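Local coordinates for PUM-HD domain-containing protein (Caenorhabditis elegans, PDB 7CGF) that binds RNA through its Pumilio homology domain and probably recognises the 3' untranslated regions of messenger RNAs, at residues R109-A114 with L139-H144; L77-F82 with Q116-R121; L134-L139 with P168-F173. The protein carries 2 engineered substitutions. All coordinates share one frame; numbering follows the deposited sequence.

Overall arrangement
Following the chain from its N terminus, the end of helix 74-78 and the loop after it (77-82) meet 116-121, at the start of helix 119-129; this is contact 2, which closes a loop on the RNA-binding surface. Before that loop closes, 109-114 has already opened contact 1, which closes at 139-144, so the two cross. Tyr113 packs directly on Val78 and Ala119 where they meet. Contact 3 begins at 134-139 and closes at 168-173. It crosses contact 1, with which it shares Leu139 and helix 132-142, but follows contact 2 in series. Together they tie successive layers of the Pumilio solenoid, from the RNA side outward.

Contact 1 (R109-A114 with L139-H144); sequences RVPEYA and LSQIRH
Arg109 O is gripped by two backbone N-H groups, those of Glu112 and Tyr113, each 2.9 Å away, in the opening turn of helix 110-113, and this turn sets Val110 and Pro111 against Gln141 and Ile142 of helix 132-142. The contact belongs to the all-helical solenoid built by Pumilio repeats, where the short helix 110-113 packs against the last turn of helix 132-142. The backbones come closest between Pro111 and Ile142, whose CA atoms are 5.7 Å apart.

Gln141 does most of the bridging. Its chain bends at chi2 (-78°), which brings the amide round beside the proline ring, and NE2 lies 3.5 Å from Pro111 CD. That nitrogen finds its polar partner just ahead of helix 110-113, donating to the carbonyl oxygen of Ile107, so the amide is tethered while its carbon and nitrogen atoms lie against the ring. Closer to the backbone, Gln141 CB meets Val110 CG1 at 3.7 Å. The His144 ring also presents its edge to Pro111 CG, a looser touch.

Arg109 turns the other way, and its guanidinium forms a salt bridge with Asp75. Inward of the glutamine the contact is purely apolar. Val110 and Ile142 meet at about a right angle, and both Val110 and Ala114 also pack on Leu123 of helix 119-129. Ile142 folds its end over with chi2 at -64°, so that CD1 touches two partners, Val110 CG1 at 3.8 Å and Ala114 CB at 3.7 Å.

Contact 2 (L77-F82 with Q116-R121); sequences LVDDIF and QMYACR. With nucleotides of chain B.
This contact is part of the RNA-binding surface of the Pumilio domain, at the N-terminal end of helix 119-129, where Asp79 and Ile81 from the loop after helix 74-78 brace Tyr118 and Ala119. Asp79 OD1 accepts two backbone N-H groups: from Ala119 N at 2.9 Å, fairly straight at 152°, and from Tyr118 N at 2.9 Å, more bent at 133°. The first arrives on the anti side of the carboxylate, the second nearly head-on to the oxygen. The rest of the aspartate lies against Gln116, with their carboxylate and amide planes 30° apart and Gln116 OE1 3.4 Å from Asp79 CB.

The Tyr118 ring is sandwiched. Ile81 CA sits over one face, 3.6 Å from the centroid in a CH-pi contact, while Met117 CG covers the opposite face. Further out, Ile81 runs side by side with the tyrosine, its CG1 3.5 Å from Tyr118 OH. Asp80 steadies the loop by capping the next helix, its OD2 accepting from Phe82 N and from Gly83 N.

Three nucleotides of chain B line this edge. Tyr118 CD1 comes within 3.2 Å of U7 O2, and Phe82 approaches A8 obliquely. In the first turn of the helix, the Arg121 guanidinium lies flat between the bases of U7 and A6, the stacking role familiar in PUF proteins, and Cys120 SG reaches 3.6 Å from A6 C8. Two N-H groups at a helix start converging on one carboxylate oxygen would favour the charged form of Asp79 and fix the backbone from which the RNA-facing side chains spring.

Contact 3 (L134-L139 with P168-F173); sequences LQIKIL and PQYVQF
Ile136 and Leu139, one turn apart on helix 132-142, face the 3-10 turn at 168-170 and the start of helix 172-178, with CA atoms 7.0 Å apart for Ile136 and Tyr170 and 8.2 Å apart for Leu139 and Val171. At such spacing the backbones are bridged by side chains, as between neighbouring layers of the Pumilio helical solenoid; no hydrogen bond crosses the contact, which lies about 14 Å from the bound RNA at the nearest atoms.

Ile136 reaches out with an extended chain (chi2 170°) and plants its terminal methyl over the middle of the Tyr170 ring. CD1 is 3.7 Å from the ring centroid and 12° off the normal, a clear CH-pi contact. On the opposite face lies Gln169 CG, so the ring is held between aliphatic carbons from both segments.

One turn further on, Leu139 spreads across three residues. Its CD1 touches Tyr170 O at 3.7 Å and Val171 CG1 at 4.2 Å, while its CB meets the ring of Phe173. That ring swings toward the leucine because CG stands between the backbone N and the carbonyl carbon (chi1 79°), and the two side chains meet at about a right angle. Tyr170 O lies in the ring plane at its edge, and Arg143 packs on Phe173 from outside the contact. Phe173 CZ ends 3.8 Å from Leu139 O.

Contact 1 (R109-A114 with L139-H144)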
loop_
_atom_site.group_PDB
_atom_site.type_symbol
_atom_site.label_atom_id
_atom_site.label_comp_id
_atom_site.label_asym_id
_atom_site.label_seq_id
_atom_site.Cartn_x
_atom_site.Cartn_y
_atom_site.Cartn_z
ATOM N N ARG A 109 -6.000 -21.695 -12.280
ATOM C CA ARG A 109 -5.470 -21.777 -10.925
ATOM C C ARG A 109 -5.114 -20.420 -10.335
ATOM O O ARG A 109 -4.436 -20.369 -9.300
ATOM C CB ARG A 109 -4.247 -22.694 -10.892
ATOM C CG ARG A 109 -4.594 -24.138 -11.210
ATOM C CD ARG A 109 -3.543 -25.107 -10.721
ATOM N NE ARG A 109 -3.974 -26.479 -10.967
ATOM C CZ ARG A 109 -3.246 -27.566 -10.729
ATOM N NH1 ARG A 109 -2.020 -27.464 -10.223
ATOM N NH2 ARG A 109 -3.752 -28.764 -10.994
ATOM N N VAL A 110 -5.548 -19.328 -10.958
ATOM C CA VAL A 110 -5.365 -17.993 -10.388
ATOM C C VAL A 110 -5.871 -17.948 -8.949
ATOM O O VAL A 110 -5.207 -17.333 -8.100
ATOM C CB VAL A 110 -6.031 -16.911 -11.259
ATOM C CG1 VAL A 110 -6.293 -15.634 -10.470
ATOM C CG2 VAL A 110 -5.148 -16.597 -12.474
ATOM N N PRO A 111 -7.009 -18.564 -8.602
ATOM C CA PRO A 111 -7.457 -18.486 -7.201
ATOM C C PRO A 111 -6.488 -19.110 -6.207
ATOM O O PRO A 111 -6.498 -18.720 -5.033
ATOM C CB PRO A 111 -8.807 -19.217 -7.229
ATOM C CG PRO A 111 -9.305 -18.997 -8.608
ATOM C CD PRO A 111 -8.048 -19.183 -9.443
ATOM N N GLU A 112 -5.644 -20.053 -6.634
ATOM C CA GLU A 112 -4.585 -20.578 -5.777
ATOM C C GLU A 112 -3.314 -19.737 -5.854
ATOM O O GLU A 112 -2.681 -19.466 -4.823
ATOM C CB GLU A 112 -4.266 -22.035 -6.160
ATOM C CG GLU A 112 -5.489 -22.952 -6.209
ATOM C CD GLU A 112 -5.259 -24.233 -7.025
ATOM O OE1 GLU A 112 -4.099 -24.698 -7.139
ATOM O OE2 GLU A 112 -6.250 -24.777 -7.559
ATOM N N TYR A 113 -2.928 -19.328 -7.069
ATOM C CA TYR A 113 -1.692 -18.575 -7.265
ATOM C C TYR A 113 -1.692 -17.272 -6.475
ATOM O O TYR A 113 -0.628 -16.799 -6.056
ATOM C CB TYR A 113 -1.487 -18.270 -8.758
ATOM C CG TYR A 113 -1.303 -19.501 -9.644
ATOM C CD1 TYR A 113 -0.747 -20.678 -9.143
ATOM C CD2 TYR A 113 -1.715 -19.481 -10.969
ATOM C CE1 TYR A 113 -0.592 -21.811 -9.961
ATOM C CE2 TYR A 113 -1.553 -20.612 -11.800
ATOM C CZ TYR A 113 -0.996 -21.760 -11.288
ATOM O OH TYR A 113 -0.863 -22.873 -12.105
ATOM N N ALA A 114 -2.868 -16.679 -6.252
ATOM C CA ALA A 114 -2.892 -15.377 -5.588
ATOM C C ALA A 114 -2.314 -15.439 -4.179
ATOM O O ALA A 114 -1.800 -14.429 -3.672
ATOM C CB ALA A 114 -4.322 -14.836 -5.571
ATOM N N LEU A 139 -9.217 -10.938 -12.910
ATOM C CA LEU A 139 -10.027 -10.541 -11.761
ATOM C C LEU A 139 -11.254 -11.425 -11.608
ATOM O O LEU A 139 -11.711 -11.664 -10.483
ATOM C CB LEU A 139 -10.457 -9.080 -11.890
ATOM C CG LEU A 139 -9.346 -8.047 -11.746
ATOM C CD1 LEU A 139 -9.906 -6.631 -11.773
ATOM C CD2 LEU A 139 -8.581 -8.315 -10.471
ATOM N N SER A 140 -11.795 -11.927 -12.722
ATOM C CA SER A 140 -12.966 -12.798 -12.655
ATOM C C SER A 140 -12.685 -14.058 -11.839
ATOM O O SER A 140 -13.608 -14.643 -11.258
ATOM C CB SER A 140 -13.435 -13.150 -14.069
ATOM O OG SER A 140 -12.666 -14.222 -14.602
ATOM N N GLN A 141 -11.421 -14.476 -11.769
ATOM C CA GLN A 141 -11.024 -15.585 -10.907
ATOM C C GLN A 141 -10.756 -15.123 -9.480
ATOM O O GLN A 141 -11.119 -15.815 -8.522
ATOM C CB GLN A 141 -9.784 -16.265 -11.487
ATOM C CG GLN A 141 -10.103 -17.153 -12.671
ATOM C CD GLN A 141 -10.700 -18.474 -12.223
ATOM O OE1 GLN A 141 -11.811 -18.523 -11.707
ATOM N NE2 GLN A 141 -9.945 -19.559 -12.398
ATOM N N ILE A 142 -10.113 -13.962 -9.322
ATOM C CA ILE A 142 -9.905 -13.379 -7.998
ATOM C C ILE A 142 -11.234 -13.214 -7.272
ATOM O O ILE A 142 -11.294 -13.316 -6.036
ATOM C CB ILE A 142 -9.138 -12.040 -8.135
ATOM C CG1 ILE A 142 -7.716 -12.298 -8.656
ATOM C CG2 ILE A 142 -9.079 -11.288 -6.818
ATOM C CD1 ILE A 142 -6.852 -13.098 -7.719
ATOM N N ARG A 143 -12.317 -13.002 -8.032
ATOM C CA ARG A 143 -13.663 -12.862 -7.476
ATOM C C ARG A 143 -13.996 -13.994 -6.512
ATOM O O ARG A 143 -14.651 -13.780 -5.481
ATOM C CB ARG A 143 -14.676 -12.845 -8.623
ATOM C CG ARG A 143 -15.519 -11.605 -8.739
ATOM C CD ARG A 143 -16.434 -11.702 -9.956
ATOM N NE ARG A 143 -16.350 -10.485 -10.759
ATOM C CZ ARG A 143 -17.118 -9.418 -10.562
ATOM N NH1 ARG A 143 -16.970 -8.338 -11.325
ATOM N NH2 ARG A 143 -18.034 -9.442 -9.602
ATOM N N HIS A 144 -13.548 -15.208 -6.833
ATOM C CA HIS A 144 -13.930 -16.390 -6.071
ATOM C C HIS A 144 -13.275 -16.464 -4.703
ATOM O O HIS A 144 -13.748 -17.232 -3.855
ATOM C CB HIS A 144 -13.590 -17.653 -6.865
ATOM C CG HIS A 144 -14.252 -17.704 -8.198
ATOM N ND1 HIS A 144 -13.568 -17.971 -9.364
ATOM C CD2 HIS A 144 -15.540 -17.492 -8.554
ATOM C CE1 HIS A 144 -14.410 -17.938 -10.381
ATOM N NE2 HIS A 144 -15.610 -17.639 -9.917
#

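Contact 2 (L77-F82 with Q116-R121)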
loop_
_atom_site.group_PDB
_atom_site.type_symbol
_atom_site.label_atom_id
_atom_site.label_comp_id
_atom_site.label_asym_id
_atom_site.label_seq_id
_atom_site.Cartn_x
_atom_site.Cartn_y
_atom_site.Cartn_z
ATOM N N LEU A 77 6.081 -23.716 -13.086
ATOM C CA LEU A 77 7.026 -22.614 -13.047
ATOM C C LEU A 77 6.523 -21.429 -12.246
ATOM O O LEU A 77 7.345 -20.673 -11.708
ATOM C CB LEU A 77 7.353 -22.135 -14.466
ATOM C CG LEU A 77 8.094 -23.145 -15.355
ATOM C CD1 LEU A 77 8.225 -22.575 -16.764
ATOM C CD2 LEU A 77 9.460 -23.484 -14.779
ATOM N N VAL A 78 5.204 -21.207 -12.170
ATOM C CA VAL A 78 4.750 -19.913 -11.651
ATOM C C VAL A 78 5.061 -19.755 -10.167
ATOM O O VAL A 78 5.348 -18.642 -9.719
ATOM C CB VAL A 78 3.254 -19.649 -11.915
ATOM C CG1 VAL A 78 3.018 -19.377 -13.394
ATOM C CG2 VAL A 78 2.372 -20.787 -11.391
ATOM N N ASP A 79 4.977 -20.830 -9.377
ATOM C CA ASP A 79 5.357 -20.729 -7.969
ATOM C C ASP A 79 6.715 -21.355 -7.701
ATOM O O ASP A 79 6.939 -21.933 -6.626
ATOM C CB ASP A 79 4.304 -21.342 -7.042
ATOM C CG ASP A 79 4.398 -20.781 -5.624
ATOM O OD1 ASP A 79 4.656 -19.570 -5.514
ATOM O OD2 ASP A 79 4.247 -21.531 -4.623
ATOM N N ASP A 80 7.647 -21.253 -8.647
ATOM C CA ASP A 80 9.013 -21.684 -8.405
ATOM C C ASP A 80 9.913 -20.483 -8.142
ATOM O O ASP A 80 9.795 -19.441 -8.799
ATOM C CB ASP A 80 9.566 -22.478 -9.584
ATOM C CG ASP A 80 10.962 -22.969 -9.316
ATOM O OD1 ASP A 80 11.108 -23.926 -8.522
ATOM O OD2 ASP A 80 11.910 -22.390 -9.861
ATOM N N ILE A 81 10.842 -20.672 -7.202
ATOM C CA ILE A 81 11.734 -19.616 -6.719
ATOM C C ILE A 81 12.509 -18.965 -7.864
ATOM O O ILE A 81 12.773 -17.757 -7.834
ATOM C CB ILE A 81 12.681 -20.193 -5.645
ATOM C CG1 ILE A 81 13.616 -19.106 -5.094
ATOM C CG2 ILE A 81 13.479 -21.396 -6.200
ATOM C CD1 ILE A 81 14.489 -19.587 -3.937
ATOM N N PHE A 82 12.907 -19.751 -8.872
ATOM C CA PHE A 82 13.614 -19.240 -10.046
ATOM C C PHE A 82 12.764 -19.214 -11.303
ATOM O O PHE A 82 12.961 -18.330 -12.147
ATOM C CB PHE A 82 14.876 -20.085 -10.310
ATOM C CG PHE A 82 15.788 -20.155 -9.121
ATOM C CD1 PHE A 82 16.176 -18.988 -8.467
ATOM C CD2 PHE A 82 16.205 -21.384 -8.618
ATOM C CE1 PHE A 82 16.992 -19.028 -7.357
ATOM C CE2 PHE A 82 17.031 -21.444 -7.516
ATOM C CZ PHE A 82 17.422 -20.282 -6.869
ATOM N N GLN A 116 0.159 -17.561 -3.189
ATOM C CA GLN A 116 1.494 -18.151 -3.190
ATOM C C GLN A 116 2.566 -17.084 -3.366
ATOM O O GLN A 116 2.382 -16.118 -4.117
ATOM C CB GLN A 116 1.574 -19.211 -4.291
ATOM C CG GLN A 116 0.609 -20.362 -4.000
ATOM C CD GLN A 116 0.415 -21.324 -5.152
ATOM O OE1 GLN A 116 0.982 -21.155 -6.228
ATOM N NE2 GLN A 116 -0.416 -22.332 -4.934
ATOM N N MET A 117 3.712 -17.261 -2.688
ATOM C CA MET A 117 4.634 -16.133 -2.606
ATOM C C MET A 117 5.343 -15.871 -3.925
ATOM O O MET A 117 5.645 -14.717 -4.228
ATOM C CB MET A 117 5.654 -16.323 -1.488
ATOM C CG MET A 117 6.611 -17.464 -1.658
ATOM S SD MET A 117 7.816 -17.405 -0.282
ATOM C CE MET A 117 8.590 -19.008 -0.500
ATOM N N TYR A 118 5.609 -16.904 -4.731
ATOM C CA TYR A 118 6.211 -16.617 -6.033
ATOM C C TYR A 118 5.157 -16.389 -7.119
ATOM O O TYR A 118 5.274 -15.442 -7.901
ATOM C CB TYR A 118 7.152 -17.758 -6.442
ATOM C CG TYR A 118 8.228 -18.052 -5.422
ATOM C CD1 TYR A 118 9.077 -17.051 -4.956
ATOM C CD2 TYR A 118 8.405 -19.344 -4.937
ATOM C CE1 TYR A 118 10.065 -17.328 -4.007
ATOM C CE2 TYR A 118 9.383 -19.620 -3.983
ATOM C CZ TYR A 118 10.214 -18.621 -3.538
ATOM O OH TYR A 118 11.198 -18.896 -2.597
ATOM N N ALA A 119 4.106 -17.207 -7.151
ATOM C CA ALA A 119 3.092 -17.069 -8.195
ATOM C C ALA A 119 2.347 -15.740 -8.105
ATOM O O ALA A 119 1.935 -15.188 -9.135
ATOM C CB ALA A 119 2.107 -18.237 -8.120
ATOM N N CYS A 120 2.185 -15.187 -6.901
ATOM C CA CYS A 120 1.499 -13.902 -6.819
ATOM C C CYS A 120 2.298 -12.786 -7.493
ATOM O O CYS A 120 1.712 -11.776 -7.898
ATOM C CB CYS A 120 1.192 -13.548 -5.352
ATOM S SG CYS A 120 2.535 -12.780 -4.447
ATOM N N ARG A 121 3.619 -12.941 -7.617
ATOM C CA ARG A 121 4.419 -11.958 -8.344
ATOM C C ARG A 121 4.166 -12.049 -9.842
ATOM O O ARG A 121 4.210 -11.025 -10.540
ATOM C CB ARG A 121 5.911 -12.155 -8.053
ATOM C CG ARG A 121 6.269 -12.323 -6.559
ATOM C CD ARG A 121 5.705 -11.183 -5.696
ATOM N NE ARG A 121 6.408 -9.909 -5.867
ATOM C CZ ARG A 121 7.424 -9.497 -5.106
ATOM N NH1 ARG A 121 7.977 -8.315 -5.325
ATOM N NH2 ARG A 121 7.877 -10.255 -4.121
ATOM P P A B 6 5.554 -8.140 4.653
ATOM O OP1 A B 6 5.287 -9.427 5.333
ATOM O OP2 A B 6 6.806 -7.380 4.858
ATOM O "O5'" A B 6 5.435 -8.399 3.083
ATOM C "C5'" A B 6 6.592 -8.714 2.321
ATOM C "C4'" A B 6 6.474 -10.061 1.647
ATOM O "O4'" A B 6 5.265 -10.116 0.859
ATOM C "C3'" A B 6 7.590 -10.374 0.667
ATOM O "O3'" A B 6 8.694 -10.941 1.339
ATOM C "C2'" A B 6 6.941 -11.327 -0.338
ATOM O "O2'" A B 6 7.003 -12.667 0.137
ATOM C "C1'" A B 6 5.481 -10.862 -0.323
ATOM N N9 A B 6 5.109 -10.009 -1.476
ATOM C C8 A B 6 4.133 -10.305 -2.406
ATOM N N7 A B 6 3.988 -9.370 -3.336
ATOM C C5 A B 6 4.935 -8.408 -2.986
ATOM C C6 A B 6 5.297 -7.171 -3.563
ATOM N N6 A B 6 4.707 -6.665 -4.653
ATOM N N1 A B 6 6.280 -6.453 -2.985
ATOM C C2 A B 6 6.878 -6.939 -1.888
ATOM N N3 A B 6 6.630 -8.082 -1.253
ATOM C C4 A B 6 5.631 -8.781 -1.843
ATOM P P U B 7 10.168 -10.611 0.843
ATOM O OP1 U B 7 11.115 -11.164 1.859
ATOM O OP2 U B 7 10.251 -9.193 0.415
ATOM O "O5'" U B 7 10.284 -11.448 -0.492
ATOM C "C5'" U B 7 11.436 -11.340 -1.295
ATOM C "C4'" U B 7 11.537 -12.534 -2.183
ATOM O "O4'" U B 7 10.571 -12.438 -3.245
ATOM C "C3'" U B 7 12.864 -12.711 -2.896
ATOM O "O3'" U B 7 13.786 -13.373 -2.040
ATOM C "C2'" U B 7 12.500 -13.538 -4.139
ATOM O "O2'" U B 7 12.685 -14.926 -3.870
ATOM C "C1'" U B 7 10.995 -13.244 -4.323
ATOM N N1 U B 7 10.590 -12.592 -5.597
ATOM C C2 U B 7 10.252 -13.426 -6.636
ATOM O O2 U B 7 10.362 -14.632 -6.537
ATOM N N3 U B 7 9.836 -12.811 -7.797
ATOM C C4 U B 7 9.721 -11.451 -7.988
ATOM O O4 U B 7 9.323 -11.012 -9.071
ATOM C C5 U B 7 10.061 -10.653 -6.852
ATOM C C6 U B 7 10.473 -11.230 -5.718
ATOM P P A B 8 15.353 -13.061 -2.129
ATOM O OP1 A B 8 16.016 -13.563 -0.893
ATOM O OP2 A B 8 15.481 -11.663 -2.643
ATOM O "O5'" A B 8 15.857 -13.969 -3.324
ATOM C "C5'" A B 8 15.931 -15.379 -3.196
ATOM C "C4'" A B 8 16.927 -15.936 -4.177
ATOM O "O4'" A B 8 16.480 -15.646 -5.536
ATOM C "C3'" A B 8 18.336 -15.352 -4.060
ATOM O "O3'" A B 8 19.276 -16.377 -4.375
ATOM C "C2'" A B 8 18.352 -14.312 -5.174
ATOM O "O2'" A B 8 19.644 -13.953 -5.628
ATOM C "C1'" A B 8 17.536 -15.034 -6.243
ATOM N N9 A B 8 16.975 -14.173 -7.292
ATOM C C8 A B 8 16.398 -12.946 -7.137
ATOM N N7 A B 8 16.008 -12.403 -8.272
ATOM C C5 A B 8 16.335 -13.365 -9.235
ATOM C C6 A B 8 16.186 -13.419 -10.627
ATOM N N6 A B 8 15.626 -12.465 -11.379
ATOM N N1 A B 8 16.637 -14.526 -11.262
ATOM C C2 A B 8 17.206 -15.509 -10.557
ATOM N N3 A B 8 17.391 -15.564 -9.248
ATOM C C4 A B 8 16.935 -14.458 -8.636
#

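Contact 3 (L134-L139 with P168-F173)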
loop_
_atom_site.group_PDB
_atom_site.type_symbol
_atom_site.label_atom_id
_atom_site.label_comp_id
_atom_site.label_asym_id
_atom_site.label_seq_id
_atom_site.Cartn_x
_atom_site.Cartn_y
_atom_site.Cartn_z
ATOM N N LEU A 134 -7.800 -8.680 -20.611
ATOM C CA LEU A 134 -7.096 -9.740 -19.909
ATOM C C LEU A 134 -7.044 -9.476 -18.407
ATOM O O LEU A 134 -7.110 -10.420 -17.612
ATOM C CB LEU A 134 -5.686 -9.891 -20.480
ATOM C CG LEU A 134 -5.640 -10.391 -21.927
ATOM C CD1 LEU A 134 -4.211 -10.531 -22.401
ATOM C CD2 LEU A 134 -6.376 -11.715 -22.040
ATOM N N GLN A 135 -6.913 -8.216 -17.999
ATOM C CA GLN A 135 -7.014 -7.903 -16.573
ATOM C C GLN A 135 -8.349 -8.367 -16.007
ATOM O O GLN A 135 -8.405 -8.981 -14.937
ATOM C CB GLN A 135 -6.855 -6.405 -16.343
ATOM C CG GLN A 135 -5.487 -5.827 -16.605
ATOM C CD GLN A 135 -5.507 -4.312 -16.476
ATOM O OE1 GLN A 135 -6.431 -3.652 -16.964
ATOM N NE2 GLN A 135 -4.516 -3.755 -15.789
ATOM N N ILE A 136 -9.441 -8.057 -16.707
ATOM C CA ILE A 136 -10.769 -8.442 -16.239
ATOM C C ILE A 136 -10.882 -9.956 -16.124
ATOM O O ILE A 136 -11.515 -10.483 -15.200
ATOM C CB ILE A 136 -11.842 -7.864 -17.182
ATOM C CG1 ILE A 136 -11.864 -6.342 -17.100
ATOM C CG2 ILE A 136 -13.207 -8.428 -16.851
ATOM C CD1 ILE A 136 -12.725 -5.694 -18.176
ATOM N N LYS A 137 -10.262 -10.684 -17.060
ATOM C CA LYS A 137 -10.288 -12.139 -17.011
ATOM C C LYS A 137 -9.609 -12.658 -15.747
ATOM O O LYS A 137 -10.129 -13.556 -15.074
ATOM C CB LYS A 137 -9.626 -12.700 -18.275
ATOM C CG LYS A 137 -9.775 -14.195 -18.445
ATOM C CD LYS A 137 -9.285 -14.676 -19.814
ATOM C CE LYS A 137 -9.241 -16.197 -19.838
ATOM N NZ LYS A 137 -8.734 -16.752 -21.121
ATOM N N ILE A 138 -8.456 -12.086 -15.394
ATOM C CA ILE A 138 -7.779 -12.473 -14.155
ATOM C C ILE A 138 -8.646 -12.145 -12.943
ATOM O O ILE A 138 -8.797 -12.965 -12.026
ATOM C CB ILE A 138 -6.397 -11.802 -14.067
ATOM C CG1 ILE A 138 -5.474 -12.407 -15.124
ATOM C CG2 ILE A 138 -5.803 -11.960 -12.664
ATOM C CD1 ILE A 138 -4.074 -11.827 -15.088
ATOM N N LEU A 139 -9.217 -10.938 -12.910
ATOM C CA LEU A 139 -10.027 -10.541 -11.761
ATOM C C LEU A 139 -11.254 -11.425 -11.608
ATOM O O LEU A 139 -11.711 -11.664 -10.483
ATOM C CB LEU A 139 -10.457 -9.080 -11.890
ATOM C CG LEU A 139 -9.346 -8.047 -11.746
ATOM C CD1 LEU A 139 -9.906 -6.631 -11.773
ATOM C CD2 LEU A 139 -8.581 -8.315 -10.471
ATOM N N PRO A 168 -11.792 1.811 -12.289
ATOM C CA PRO A 168 -12.620 1.615 -11.078
ATOM C C PRO A 168 -13.869 0.769 -11.264
ATOM O O PRO A 168 -14.200 -0.032 -10.378
ATOM C CB PRO A 168 -12.987 3.054 -10.695
ATOM C CG PRO A 168 -11.842 3.863 -11.190
ATOM C CD PRO A 168 -11.342 3.204 -12.437
ATOM N N GLN A 169 -14.579 0.908 -12.385
ATOM C CA GLN A 169 -15.810 0.143 -12.539
ATOM C C GLN A 169 -15.561 -1.356 -12.466
ATOM O O GLN A 169 -16.464 -2.106 -12.083
ATOM C CB GLN A 169 -16.504 0.498 -13.858
ATOM C CG GLN A 169 -15.747 0.062 -15.097
ATOM C CD GLN A 169 -16.517 0.334 -16.377
ATOM O OE1 GLN A 169 -16.153 1.215 -17.152
ATOM N NE2 GLN A 169 -17.579 -0.428 -16.606
ATOM N N TYR A 170 -14.352 -1.811 -12.793
ATOM C CA TYR A 170 -14.056 -3.235 -12.807
ATOM C C TYR A 170 -13.493 -3.748 -11.484
ATOM O O TYR A 170 -13.205 -4.944 -11.380
ATOM C CB TYR A 170 -13.092 -3.567 -13.960
ATOM C CG TYR A 170 -13.644 -3.149 -15.306
ATOM C CD1 TYR A 170 -14.787 -3.750 -15.821
ATOM C CD2 TYR A 170 -13.036 -2.141 -16.049
ATOM C CE1 TYR A 170 -15.309 -3.365 -17.049
ATOM C CE2 TYR A 170 -13.552 -1.746 -17.280
ATOM C CZ TYR A 170 -14.685 -2.364 -17.770
ATOM O OH TYR A 170 -15.200 -1.977 -18.985
ATOM N N VAL A 171 -13.338 -2.891 -10.473
ATOM C CA VAL A 171 -13.022 -3.359 -9.125
ATOM C C VAL A 171 -14.178 -3.122 -8.172
ATOM O O VAL A 171 -13.995 -3.188 -6.954
ATOM C CB VAL A 171 -11.728 -2.731 -8.580
ATOM C CG1 VAL A 171 -10.540 -3.140 -9.453
ATOM C CG2 VAL A 171 -11.845 -1.208 -8.490
ATOM N N GLN A 172 -15.368 -2.811 -8.698
ATOM C CA GLN A 172 -16.537 -2.693 -7.830
ATOM C C GLN A 172 -16.720 -3.932 -6.956
ATOM O O GLN A 172 -17.119 -3.808 -5.793
ATOM C CB GLN A 172 -17.792 -2.444 -8.674
ATOM C CG GLN A 172 -19.027 -2.152 -7.832
ATOM C CD GLN A 172 -18.894 -0.892 -7.022
ATOM O OE1 GLN A 172 -18.490 0.159 -7.526
ATOM N NE2 GLN A 172 -19.241 -0.980 -5.746
ATOM N N PHE A 173 -16.390 -5.123 -7.471
ATOM C CA PHE A 173 -16.560 -6.333 -6.672
ATOM C C PHE A 173 -15.657 -6.330 -5.449
ATOM O O PHE A 173 -15.982 -6.972 -4.439
ATOM C CB PHE A 173 -16.330 -7.590 -7.523
ATOM C CG PHE A 173 -14.878 -7.934 -7.760
ATOM C CD1 PHE A 173 -14.179 -7.370 -8.824
ATOM C CD2 PHE A 173 -14.232 -8.844 -6.946
ATOM C CE1 PHE A 173 -12.845 -7.694 -9.042
ATOM C CE2 PHE A 173 -12.890 -9.181 -7.163
ATOM C CZ PHE A 173 -12.205 -8.608 -8.213
#